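Local coordinates for protein OBCA, Oxalate Biosynthetic Component A (Burkholderia glumae, PDB 4NNB) that is a TIM-barrel protein with an added N-terminal domain that binds a magnesium ion and holds an oxaloacetate ion in its pocket, at residues A[4-8]-A[463-468]; A[122-127]-A[170-174]; A[292-296]-A[333-338]; A[419-423]-A[456-460]. All coordinates share one frame; numbering follows the deposited sequence.

Overall arrangement
Contacts 1, 3 and 4 lie in the TIM-barrel part of the chain, contact 2 in the N-terminal domain. Contact 1 joins the first modelled residues to the end of helix 458-465 and brings strand 5-10 beside strand 469-472, so that the N-terminal strand closes the barrel between strands 222-229 and 469-472. The other three, nested within this loop, follow in series as contacts 2, 3 and 4. Contacts 1 and 4 share helix 458-465, their centres about 14 Å apart. Contact 3, between helices 291-294 and 328-341, lies about 29 Å from contact 1, centre to centre. Contact 2, a junction of three helix ends, is about 54 Å from contact 3 between centres.

Contact 1 (A[4-8]-A[463-468])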
loop_
_atom_site.group_PDB
_atom_site.type_symbol
_atom_site.label_atom_id
_atom_site.label_comp_id
_atom_site.label_asym_id
_atom_site.label_seq_id
_atom_site.Cartn_x
_atom_site.Cartn_y
_atom_site.Cartn_z
ATOM N N THR A 4 -8.872 -16.478 19.468
ATOM C CA THR A 4 -7.562 -15.879 19.704
ATOM C C THR A 4 -7.676 -14.383 20.028
ATOM O O THR A 4 -8.656 -13.730 19.653
ATOM C CB THR A 4 -6.606 -16.091 18.493
ATOM O OG1 THR A 4 -7.286 -15.777 17.266
ATOM C CG2 THR A 4 -6.111 -17.544 18.433
ATOM N N SER A 5 -6.695 -13.859 20.763
ATOM C CA SER A 5 -6.489 -12.418 20.856
ATOM C C SER A 5 -5.625 -12.033 19.660
ATOM O O SER A 5 -4.871 -12.866 19.154
ATOM C CB SER A 5 -5.770 -12.045 22.152
ATOM O OG SER A 5 -6.625 -12.178 23.272
ATOM N N LEU A 6 -5.738 -10.794 19.190
ATOM C CA LEU A 6 -5.002 -10.398 17.988
ATOM C C LEU A 6 -4.306 -9.047 18.101
ATOM O O LEU A 6 -4.735 -8.163 18.851
ATOM C CB LEU A 6 -5.915 -10.407 16.762
ATOM C CG LEU A 6 -6.360 -11.764 16.225
ATOM C CD1 LEU A 6 -7.682 -12.181 16.839
ATOM C CD2 LEU A 6 -6.488 -11.701 14.722
ATOM N N TYR A 7 -3.220 -8.883 17.355
ATOM C CA TYR A 7 -2.617 -7.564 17.257
ATOM C C TYR A 7 -2.695 -7.077 15.813
ATOM O O TYR A 7 -2.634 -7.873 14.875
ATOM C CB TYR A 7 -1.191 -7.527 17.825
ATOM C CG TYR A 7 -0.179 -8.403 17.116
ATOM C CD1 TYR A 7 0.667 -7.877 16.145
ATOM C CD2 TYR A 7 -0.051 -9.750 17.435
ATOM C CE1 TYR A 7 1.607 -8.678 15.498
ATOM C CE2 TYR A 7 0.873 -10.556 16.793
ATOM C CZ TYR A 7 1.704 -10.013 15.829
ATOM O OH TYR A 7 2.631 -10.813 15.191
ATOM N N ILE A 8 -2.875 -5.772 15.648
ATOM C CA ILE A 8 -2.969 -5.186 14.322
ATOM C C ILE A 8 -1.623 -4.586 13.986
ATOM O O ILE A 8 -1.053 -3.839 14.781
ATOM C CB ILE A 8 -4.063 -4.094 14.242
ATOM C CG1 ILE A 8 -5.441 -4.719 14.511
ATOM C CG2 ILE A 8 -4.038 -3.384 12.870
ATOM C CD1 ILE A 8 -6.575 -3.701 14.737
ATOM N N LEU A 463 -9.415 -15.394 11.310
ATOM C CA LEU A 463 -10.112 -16.011 12.423
ATOM C C LEU A 463 -10.210 -17.522 12.203
ATOM O O LEU A 463 -10.027 -18.307 13.133
ATOM C CB LEU A 463 -11.494 -15.369 12.588
ATOM C CG LEU A 463 -11.677 -14.462 13.814
ATOM C CD1 LEU A 463 -10.389 -13.827 14.294
ATOM C CD2 LEU A 463 -12.735 -13.393 13.569
ATOM N N GLY A 464 -10.464 -17.922 10.963
ATOM C CA GLY A 464 -10.634 -19.327 10.647
ATOM C C GLY A 464 -9.332 -20.107 10.690
ATOM O O GLY A 464 -9.342 -21.334 10.822
ATOM N N LEU A 465 -8.211 -19.398 10.566
ATOM C CA LEU A 465 -6.895 -20.032 10.605
ATOM C C LEU A 465 -6.315 -20.020 12.006
ATOM O O LEU A 465 -5.291 -20.656 12.268
ATOM C CB LEU A 465 -5.930 -19.335 9.644
ATOM C CG LEU A 465 -6.164 -19.599 8.165
ATOM C CD1 LEU A 465 -5.325 -18.645 7.302
ATOM C CD2 LEU A 465 -5.883 -21.066 7.810
ATOM N N GLY A 466 -6.964 -19.286 12.907
ATOM C CA GLY A 466 -6.461 -19.148 14.260
ATOM C C GLY A 466 -5.246 -18.243 14.338
ATOM O O GLY A 466 -4.394 -18.394 15.229
ATOM N N LEU A 467 -5.170 -17.284 13.416
ATOM C CA LEU A 467 -4.013 -16.390 13.363
ATOM C C LEU A 467 -3.942 -15.430 14.547
ATOM O O LEU A 467 -4.945 -15.148 15.200
ATOM C CB LEU A 467 -3.981 -15.620 12.045
ATOM C CG LEU A 467 -3.802 -16.518 10.825
ATOM C CD1 LEU A 467 -3.417 -15.705 9.591
ATOM C CD2 LEU A 467 -2.757 -17.616 11.092
ATOM N N ASP A 468 -2.740 -14.931 14.809
ATOM C CA ASP A 468 -2.489 -14.040 15.927
ATOM C C ASP A 468 -2.536 -12.565 15.568
ATOM O O ASP A 468 -2.462 -11.710 16.446
ATOM C CB ASP A 468 -1.122 -14.352 16.504
ATOM C CG ASP A 468 -0.973 -15.807 16.828
ATOM O OD1 ASP A 468 -1.476 -16.213 17.890
ATOM O OD2 ASP A 468 -0.388 -16.544 16.016
HETATM O O HOH W 1 -2.032 -12.064 19.373
#
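The Tyr7 ring meets Asp468 O obliquely, its CD2 lying 3.3 Å from that oxygen, while a water sits at the ring edge in its plane. Elsewhere the same ring meets Phe523 edge-to-face. Folded over its own backbone (chi1 63°), Tyr7 turns its ring back beside Asp468 O, the acceptor of its own amide. That bond, Tyr7 N to Asp468 O, is 3.1 Å long and fairly straight, 156° at the hydrogen. Leu6 adds a CA-H...O contact from CA to Asp468 O at 3.2 Å, and the water donates to both Ser5 O and Asp468 O. One carbonyl oxygen is thus gripped by an amide, a water and a CA-H group. This is where the first strand of the TIM barrel, 5-10, meets the chain running from helix 458-465 into the parallel strand 469-472, a helix-to-strand link of the barrel. The helix ends in a Schellman motif, with Gly466 at positive phi and Gly466 N bonded to Leu463 O. Beyond it, Thr4 OG1 donates to Leu467 O at 3.2 Å, although Thr4 is poorly ordered, and Thr4 CG2 rests near Gly466 O. Beside these polar links Leu6 CD1 touches Leu463 CD1 at 4.1 Å, the two side chains crossing at a slant. The Asp468 carboxylate turns elsewhere, its OD2 in a salt bridge with Arg438 and accepting from Ile446 N.

Contact 2 (A[122-127]-A[170-174]); sequences ALSNKL and ESPAL
Ala122 CB lies 4.5 Å from Ser171 OG, where the start of helix 125-137 meets the junction between the end of helix 161-170 and the start of helix 172-180, in the N-terminal domain. A water donates to both Ala122 O and Glu170 O. Each helix start has a serine N-cap, Ser124 for helix 125-137 and Ser171 for helix 172-180. Next in sequence, Leu123 reaches across with both methyls: CD1 meets Leu174 CD2 at 3.6 Å, the two side chains nearly perpendicular, and CD2 lies against Ser171 CB. Ser124 carries the polar grip. Its N donates to Glu170 OE2 at 2.8 Å in an almost straight bond (171°), and its OG donates to Glu170 OE1 at 2.6 Å. Both oxygens use their syn lone pairs, so two bonds from one residue hold the carboxylate in a fork and limit its rotation. The Glu170 chain is extended beyond CG, which carries the carboxylate across to this turn. Ser124 OG also accepts from Leu127 N at 3.2 Å, the capping bond; its bond to Glu170 OE1 helps orient the same hydroxyl. Leu127 comes toward Glu170 from the opposite direction, and its CD2 methyl lies 3.5 Å from Glu170 CD.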
loop_
_atom_site.group_PDB
_atom_site.type_symbol
_atom_site.label_atom_id
_atom_site.label_comp_id
_atom_site.label_asym_id
_atom_site.label_seq_id
_atom_site.Cartn_x
_atom_site.Cartn_y
_atom_site.Cartn_z
ATOM N N ALA A 122 -27.364 7.126 -9.961
ATOM C CA ALA A 122 -27.925 6.991 -11.299
ATOM C C ALA A 122 -27.091 6.053 -12.174
ATOM O O ALA A 122 -27.461 5.761 -13.314
ATOM C CB ALA A 122 -28.040 8.363 -11.954
ATOM N N LEU A 123 -25.967 5.577 -11.639
ATOM C CA LEU A 123 -25.046 4.786 -12.434
ATOM C C LEU A 123 -24.943 3.355 -11.939
ATOM O O LEU A 123 -25.349 3.039 -10.821
ATOM C CB LEU A 123 -23.658 5.431 -12.418
ATOM C CG LEU A 123 -23.668 6.929 -12.699
ATOM C CD1 LEU A 123 -22.299 7.538 -12.451
ATOM C CD2 LEU A 123 -24.096 7.158 -14.138
ATOM N N SER A 124 -24.384 2.496 -12.784
ATOM C CA SER A 124 -24.024 1.151 -12.380
ATOM C C SER A 124 -23.007 1.231 -11.249
ATOM O O SER A 124 -22.254 2.213 -11.153
ATOM C CB SER A 124 -23.400 0.413 -13.550
ATOM O OG SER A 124 -22.235 1.078 -13.995
ATOM N N ASN A 125 -22.983 0.210 -10.397
ATOM C CA ASN A 125 -22.027 0.175 -9.299
ATOM C C ASN A 125 -20.600 0.344 -9.789
ATOM O O ASN A 125 -19.821 1.078 -9.193
ATOM C CB ASN A 125 -22.164 -1.113 -8.484
ATOM C CG ASN A 125 -23.351 -1.081 -7.547
ATOM O OD1 ASN A 125 -23.955 -0.030 -7.326
ATOM N ND2 ASN A 125 -23.687 -2.236 -6.977
ATOM N N LYS A 126 -20.266 -0.318 -10.888
ATOM C CA LYS A 126 -18.921 -0.225 -11.436
ATOM C C LYS A 126 -18.537 1.190 -11.866
ATOM O O LYS A 126 -17.421 1.639 -11.598
ATOM C CB LYS A 126 -18.744 -1.204 -12.600
ATOM C CG LYS A 126 -18.169 -2.552 -12.174
ATOM C CD LYS A 126 -18.560 -3.648 -13.150
ATOM C CE LYS A 126 -17.402 -4.592 -13.427
ATOM N NZ LYS A 126 -16.308 -3.901 -14.173
ATOM N N LEU A 127 -19.448 1.881 -12.543
ATOM C CA LEU A 127 -19.171 3.239 -13.004
ATOM C C LEU A 127 -19.062 4.197 -11.807
ATOM O O LEU A 127 -18.147 5.018 -11.737
ATOM C CB LEU A 127 -20.250 3.707 -13.995
ATOM C CG LEU A 127 -19.953 5.055 -14.668
ATOM C CD1 LEU A 127 -18.484 5.146 -15.055
ATOM C CD2 LEU A 127 -20.832 5.286 -15.895
ATOM N N GLU A 170 -24.392 5.898 -19.887
ATOM C CA GLU A 170 -25.312 5.524 -18.812
ATOM C C GLU A 170 -26.296 6.626 -18.433
ATOM O O GLU A 170 -27.434 6.348 -18.063
ATOM C CB GLU A 170 -24.544 5.069 -17.561
ATOM C CG GLU A 170 -23.867 3.712 -17.703
ATOM C CD GLU A 170 -23.491 3.094 -16.365
ATOM O OE1 GLU A 170 -22.631 2.183 -16.351
ATOM O OE2 GLU A 170 -24.055 3.507 -15.326
ATOM N N SER A 171 -25.853 7.875 -18.496
ATOM C CA SER A 171 -26.674 8.974 -18.006
ATOM C C SER A 171 -26.247 10.303 -18.623
ATOM O O SER A 171 -25.451 11.043 -18.039
ATOM C CB SER A 171 -26.614 9.057 -16.475
ATOM O OG SER A 171 -27.361 10.164 -15.997
ATOM N N PRO A 172 -26.773 10.604 -19.820
ATOM C CA PRO A 172 -26.520 11.891 -20.472
ATOM C C PRO A 172 -26.870 13.054 -19.552
ATOM O O PRO A 172 -26.223 14.099 -19.613
ATOM C CB PRO A 172 -27.472 11.864 -21.677
ATOM C CG PRO A 172 -27.592 10.415 -22.015
ATOM C CD PRO A 172 -27.506 9.669 -20.696
ATOM N N ALA A 173 -27.884 12.878 -18.709
ATOM C CA ALA A 173 -28.301 13.948 -17.817
ATOM C C ALA A 173 -27.215 14.253 -16.779
ATOM O O ALA A 173 -27.060 15.400 -16.350
ATOM C CB ALA A 173 -29.613 13.587 -17.129
ATOM N N LEU A 174 -26.478 13.225 -16.361
ATOM C CA LEU A 174 -25.406 13.444 -15.387
ATOM C C LEU A 174 -24.304 14.283 -16.031
ATOM O O LEU A 174 -23.795 15.229 -15.423
ATOM C CB LEU A 174 -24.845 12.116 -14.850
ATOM C CG LEU A 174 -23.611 12.291 -13.950
ATOM C CD1 LEU A 174 -23.905 13.276 -12.824
ATOM C CD2 LEU A 174 -23.134 10.951 -13.396
HETATM O O HOH W 2 -29.136 6.442 -15.510
#

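Contact 3 (A[292-296]-A[333-338])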
loop_
_atom_site.group_PDB
_atom_site.type_symbol
_atom_site.label_atom_id
_atom_site.label_comp_id
_atom_site.label_asym_id
_atom_site.label_seq_id
_atom_site.Cartn_x
_atom_site.Cartn_y
_atom_site.Cartn_z
ATOM N N ARG A 292 21.153 -3.005 4.077
ATOM C CA ARG A 292 19.943 -3.729 4.464
ATOM C C ARG A 292 19.851 -4.037 5.955
ATOM O O ARG A 292 18.833 -4.545 6.414
ATOM C CB ARG A 292 19.784 -5.005 3.632
ATOM C CG ARG A 292 19.644 -4.735 2.133
ATOM C CD ARG A 292 19.380 -6.015 1.355
ATOM N NE ARG A 292 18.030 -6.519 1.616
ATOM C CZ ARG A 292 17.520 -7.619 1.070
ATOM N NH1 ARG A 292 18.252 -8.353 0.231
ATOM N NH2 ARG A 292 16.277 -7.979 1.358
ATOM N N ARG A 293 20.909 -3.732 6.706
ATOM C CA ARG A 293 20.851 -3.773 8.169
ATOM C C ARG A 293 21.405 -2.498 8.824
ATOM O O ARG A 293 21.401 -2.384 10.041
ATOM C CB ARG A 293 21.597 -5.011 8.723
ATOM C CG ARG A 293 23.032 -5.153 8.212
ATOM C CD ARG A 293 23.689 -6.461 8.670
ATOM N NE ARG A 293 24.971 -6.659 7.996
ATOM C CZ ARG A 293 25.118 -7.216 6.797
ATOM N NH1 ARG A 293 24.063 -7.669 6.126
ATOM N NH2 ARG A 293 26.332 -7.325 6.267
ATOM N N ALA A 294 21.882 -1.543 8.028
ATOM C CA ALA A 294 22.487 -0.327 8.589
ATOM C C ALA A 294 21.506 0.504 9.436
ATOM O O ALA A 294 21.915 1.224 10.351
ATOM C CB ALA A 294 23.096 0.521 7.488
ATOM N N HIS A 295 20.215 0.397 9.136
ATOM C CA HIS A 295 19.179 1.050 9.944
ATOM C C HIS A 295 18.773 0.234 11.162
ATOM O O HIS A 295 17.913 0.661 11.939
ATOM C CB HIS A 295 17.939 1.399 9.104
ATOM C CG HIS A 295 17.325 0.228 8.392
ATOM N ND1 HIS A 295 18.050 -0.878 7.995
ATOM C CD2 HIS A 295 16.050 0.013 7.980
ATOM C CE1 HIS A 295 17.246 -1.730 7.380
ATOM N NE2 HIS A 295 16.028 -1.214 7.359
ATOM N N LEU A 296 19.393 -0.930 11.343
ATOM C CA LEU A 296 19.040 -1.780 12.471
ATOM C C LEU A 296 20.083 -1.652 13.566
ATOM O O LEU A 296 20.538 -2.641 14.122
ATOM C CB LEU A 296 18.889 -3.237 12.042
ATOM C CG LEU A 296 17.899 -3.451 10.889
ATOM C CD1 LEU A 296 17.780 -4.942 10.618
ATOM C CD2 LEU A 296 16.509 -2.815 11.149
ATOM N N ALA A 333 24.660 -13.091 7.552
ATOM C CA ALA A 333 25.027 -11.784 8.087
ATOM C C ALA A 333 23.839 -11.081 8.776
ATOM O O ALA A 333 23.997 -10.513 9.864
ATOM C CB ALA A 333 25.605 -10.903 6.974
ATOM N N GLN A 334 22.668 -11.094 8.134
ATOM C CA GLN A 334 21.453 -10.544 8.756
ATOM C C GLN A 334 21.183 -11.163 10.117
ATOM O O GLN A 334 21.068 -10.446 11.118
ATOM C CB GLN A 334 20.214 -10.746 7.860
ATOM C CG GLN A 334 20.219 -9.922 6.585
ATOM C CD GLN A 334 20.241 -8.402 6.819
ATOM O OE1 GLN A 334 21.306 -7.804 6.980
ATOM N NE2 GLN A 334 19.059 -7.772 6.802
ATOM N N PHE A 335 21.059 -12.488 10.155
ATOM C CA PHE A 335 20.741 -13.168 11.406
ATOM C C PHE A 335 21.766 -12.843 12.489
ATOM O O PHE A 335 21.384 -12.569 13.629
ATOM C CB PHE A 335 20.631 -14.687 11.219
ATOM C CG PHE A 335 19.271 -15.159 10.755
ATOM C CD1 PHE A 335 18.207 -15.200 11.632
ATOM C CD2 PHE A 335 19.077 -15.598 9.448
ATOM C CE1 PHE A 335 16.950 -15.644 11.219
ATOM C CE2 PHE A 335 17.829 -16.051 9.025
ATOM C CZ PHE A 335 16.760 -16.068 9.914
ATOM N N ASP A 336 23.055 -12.877 12.137
ATOM C CA ASP A 336 24.125 -12.518 13.083
ATOM C C ASP A 336 23.858 -11.132 13.657
ATOM O O ASP A 336 23.996 -10.893 14.853
ATOM C CB ASP A 336 25.481 -12.479 12.373
ATOM C CG ASP A 336 26.211 -13.809 12.421
ATOM O OD1 ASP A 336 25.635 -14.772 12.970
ATOM O OD2 ASP A 336 27.355 -13.885 11.898
ATOM N N HIS A 337 23.471 -10.213 12.786
ATOM C CA HIS A 337 23.237 -8.842 13.214
ATOM C C HIS A 337 21.986 -8.675 14.086
ATOM O O HIS A 337 22.048 -8.040 15.145
ATOM C CB HIS A 337 23.170 -7.924 12.013
ATOM C CG HIS A 337 22.965 -6.495 12.375
ATOM N ND1 HIS A 337 24.010 -5.605 12.506
ATOM C CD2 HIS A 337 21.838 -5.797 12.650
ATOM C CE1 HIS A 337 23.533 -4.418 12.833
ATOM N NE2 HIS A 337 22.217 -4.509 12.934
ATOM N N PHE A 338 20.858 -9.231 13.646
ATOM C CA PHE A 338 19.621 -9.153 14.422
ATOM C C PHE A 338 19.891 -9.702 15.828
ATOM O O PHE A 338 19.522 -9.084 16.838
ATOM C CB PHE A 338 18.498 -9.978 13.777
ATOM C CG PHE A 338 17.833 -9.329 12.567
ATOM C CD1 PHE A 338 18.579 -8.855 11.493
ATOM C CD2 PHE A 338 16.444 -9.271 12.478
ATOM C CE1 PHE A 338 17.958 -8.312 10.371
ATOM C CE2 PHE A 338 15.817 -8.727 11.357
ATOM C CZ PHE A 338 16.579 -8.245 10.301
#
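Arg293 places CG between its backbone N and carbonyl carbon (chi1 53°) and then runs extended to NE, which carries its chain at a slant across Gln334 and His337. His337 takes the other course, CG anti to the backbone N (chi1 -179°), and extends its ring toward the carbonyl of Leu296. Here, in the TIM-barrel domain, the short, weakly bonded helix 291-294 and the turn after it pack against helix 328-341. Gln334, bent at chi2 and with OE1 set against the CB-to-CD part of Arg293, works with both ends of its amide. Its OE1 accepts from Arg293 NH1 at 2.9 Å, in the guanidinium plane, with the guanidinium and amide planes 57° apart. Its NE2 donates to Arg292 O at 3.3 Å, from above that carbonyl's plane. These two bonds fix which way round the buried amide lies. Ala333 CB covers one face of the Arg293 guanidinium, offset toward the rim, while Arg293 CB stands over a face of the His337 ring in a CH-pi contact, 4.2 Å from the centroid. The Arg292 guanidinium belongs to other partners, among them Ala287 O and Asn326 OD1. Farther along, Leu296 CD1 presses obliquely on the Phe338 ring, 3.4 Å from CE1, and both side chains reach Ala309 of strand 308-311. From well above the Leu296 carbonyl plane, His337 NE2 donates to Leu296 O at 2.8 Å.

Contact 4 (A[419-423]-A[456-460])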
loop_
_atom_site.group_PDB
_atom_site.type_symbol
_atom_site.label_atom_id
_atom_site.label_comp_id
_atom_site.label_asym_id
_atom_site.label_seq_id
_atom_site.Cartn_x
_atom_site.Cartn_y
_atom_site.Cartn_z
ATOM N N HIS A 419 -18.716 -15.107 -1.412
ATOM C CA HIS A 419 -17.771 -14.714 -0.379
ATOM C C HIS A 419 -17.385 -15.935 0.449
ATOM O O HIS A 419 -16.205 -16.159 0.731
ATOM C CB HIS A 419 -18.351 -13.619 0.521
ATOM C CG HIS A 419 -17.451 -13.223 1.654
ATOM N ND1 HIS A 419 -16.536 -12.196 1.558
ATOM C CD2 HIS A 419 -17.335 -13.717 2.909
ATOM C CE1 HIS A 419 -15.894 -12.076 2.709
ATOM N NE2 HIS A 419 -16.361 -12.984 3.544
ATOM N N ARG A 420 -18.376 -16.741 0.818
ATOM C CA ARG A 420 -18.101 -17.909 1.652
ATOM C C ARG A 420 -17.253 -18.963 0.928
ATOM O O ARG A 420 -16.370 -19.567 1.539
ATOM C CB ARG A 420 -19.387 -18.498 2.245
ATOM C CG ARG A 420 -19.657 -18.007 3.665
ATOM C CD ARG A 420 -20.889 -18.652 4.289
ATOM N NE ARG A 420 -22.115 -17.915 3.983
ATOM C CZ ARG A 420 -22.988 -18.269 3.046
ATOM N NH1 ARG A 420 -22.781 -19.361 2.323
ATOM N NH2 ARG A 420 -24.072 -17.536 2.832
ATOM N N ARG A 421 -17.500 -19.166 -0.365
ATOM C CA ARG A 421 -16.653 -20.060 -1.151
ATOM C C ARG A 421 -15.223 -19.511 -1.203
ATOM O O ARG A 421 -14.259 -20.263 -1.049
ATOM C CB ARG A 421 -17.205 -20.283 -2.571
ATOM C CG ARG A 421 -18.551 -21.035 -2.625
ATOM C CD ARG A 421 -18.737 -21.873 -3.913
ATOM N NE ARG A 421 -18.864 -21.077 -5.141
ATOM C CZ ARG A 421 -19.977 -20.453 -5.522
ATOM N NH1 ARG A 421 -21.069 -20.511 -4.766
ATOM N NH2 ARG A 421 -20.001 -19.759 -6.656
ATOM N N ALA A 422 -15.095 -18.198 -1.394
ATOM C CA ALA A 422 -13.781 -17.555 -1.470
ATOM C C ALA A 422 -12.973 -17.761 -0.185
ATOM O O ALA A 422 -11.801 -18.127 -0.245
ATOM C CB ALA A 422 -13.925 -16.073 -1.788
ATOM N N VAL A 423 -13.601 -17.522 0.965
ATOM C CA VAL A 423 -12.992 -17.796 2.263
ATOM C C VAL A 423 -12.511 -19.244 2.377
ATOM O O VAL A 423 -11.403 -19.502 2.854
ATOM C CB VAL A 423 -13.965 -17.484 3.419
ATOM C CG1 VAL A 423 -13.411 -17.977 4.751
ATOM C CG2 VAL A 423 -14.249 -15.993 3.484
ATOM N N ASN A 456 -11.660 -7.972 1.874
ATOM C CA ASN A 456 -12.911 -8.344 2.551
ATOM C C ASN A 456 -12.788 -9.723 3.201
ATOM O O ASN A 456 -13.574 -10.081 4.063
ATOM C CB ASN A 456 -14.115 -8.296 1.604
ATOM C CG ASN A 456 -14.464 -6.878 1.162
ATOM O OD1 ASN A 456 -14.098 -5.911 1.819
ATOM N ND2 ASN A 456 -15.172 -6.758 0.043
ATOM N N LEU A 457 -11.780 -10.480 2.780
ATOM C CA LEU A 457 -11.514 -11.815 3.300
ATOM C C LEU A 457 -10.709 -11.794 4.589
ATOM O O LEU A 457 -10.675 -12.794 5.307
ATOM C CB LEU A 457 -10.729 -12.629 2.264
ATOM C CG LEU A 457 -11.372 -12.860 0.904
ATOM C CD1 LEU A 457 -10.392 -13.538 -0.033
ATOM C CD2 LEU A 457 -12.631 -13.706 1.065
ATOM N N LEU A 458 -10.052 -10.667 4.877
ATOM C CA LEU A 458 -9.046 -10.601 5.949
ATOM C C LEU A 458 -9.474 -11.193 7.278
ATOM O O LEU A 458 -8.792 -12.061 7.828
ATOM C CB LEU A 458 -8.605 -9.161 6.201
ATOM C CG LEU A 458 -7.346 -8.652 5.516
ATOM C CD1 LEU A 458 -7.097 -7.224 5.986
ATOM C CD2 LEU A 458 -6.137 -9.559 5.800
ATOM N N VAL A 459 -10.588 -10.701 7.813
ATOM C CA VAL A 459 -11.032 -11.145 9.126
ATOM C C VAL A 459 -11.495 -12.604 9.133
ATOM O O VAL A 459 -11.121 -13.354 10.032
ATOM C CB VAL A 459 -12.105 -10.210 9.714
ATOM C CG1 VAL A 459 -12.673 -10.789 11.010
ATOM C CG2 VAL A 459 -11.502 -8.841 9.960
ATOM N N ASP A 460 -12.289 -13.012 8.144
ATOM C CA ASP A 460 -12.774 -14.392 8.115
ATOM C C ASP A 460 -11.605 -15.376 8.017
ATOM O O ASP A 460 -11.559 -16.371 8.746
ATOM C CB ASP A 460 -13.731 -14.628 6.950
ATOM C CG ASP A 460 -15.106 -14.013 7.179
ATOM O OD1 ASP A 460 -15.502 -13.819 8.347
ATOM O OD2 ASP A 460 -15.785 -13.725 6.177
#
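A histidine and a carboxylate are joined here almost head-on: His419 NE2 donates to Asp460 OD2 at 2.8 Å, and the nitrogen meets that oxygen nearly along its C-O axis. The bond is close to straight, 165° at the hydrogen, and OD2 lies in the imidazole plane, although the ring and carboxylate planes are 72° apart. Asn456 O also approaches the ring edge near its plane, 3.3 Å from His419 CE1, so two oxygens flank neighbouring edge atoms. The His419 ring swings away from its own backbone nitrogen (chi1 177°) and reaches across to the first turn of the other helix. The other carboxylate oxygen, Asp460 OD1, makes a salt bridge to Arg509, so the group is held from two directions; the added positive charge would be expected to stabilise the carboxylate's negative form. Beside this polar link runs an apolar seam. Leu457 CD2 touches Val423 CG2 at 3.7 Å and Ala422 CB at 3.9 Å, the leucine and valine passing side by side and pointing opposite ways. Val423 CG2 also packs on Asp460 CB, 3.8 Å away, the two side chains roughly perpendicular. The contact thus joins the long helix 416-440 to the start of helix 458-465 in the TIM-barrel part; helix 401-413 adds Ile407 and Leu411 against Leu457, while Leu458 packs on Ile470 and Val472 of strand 469-472.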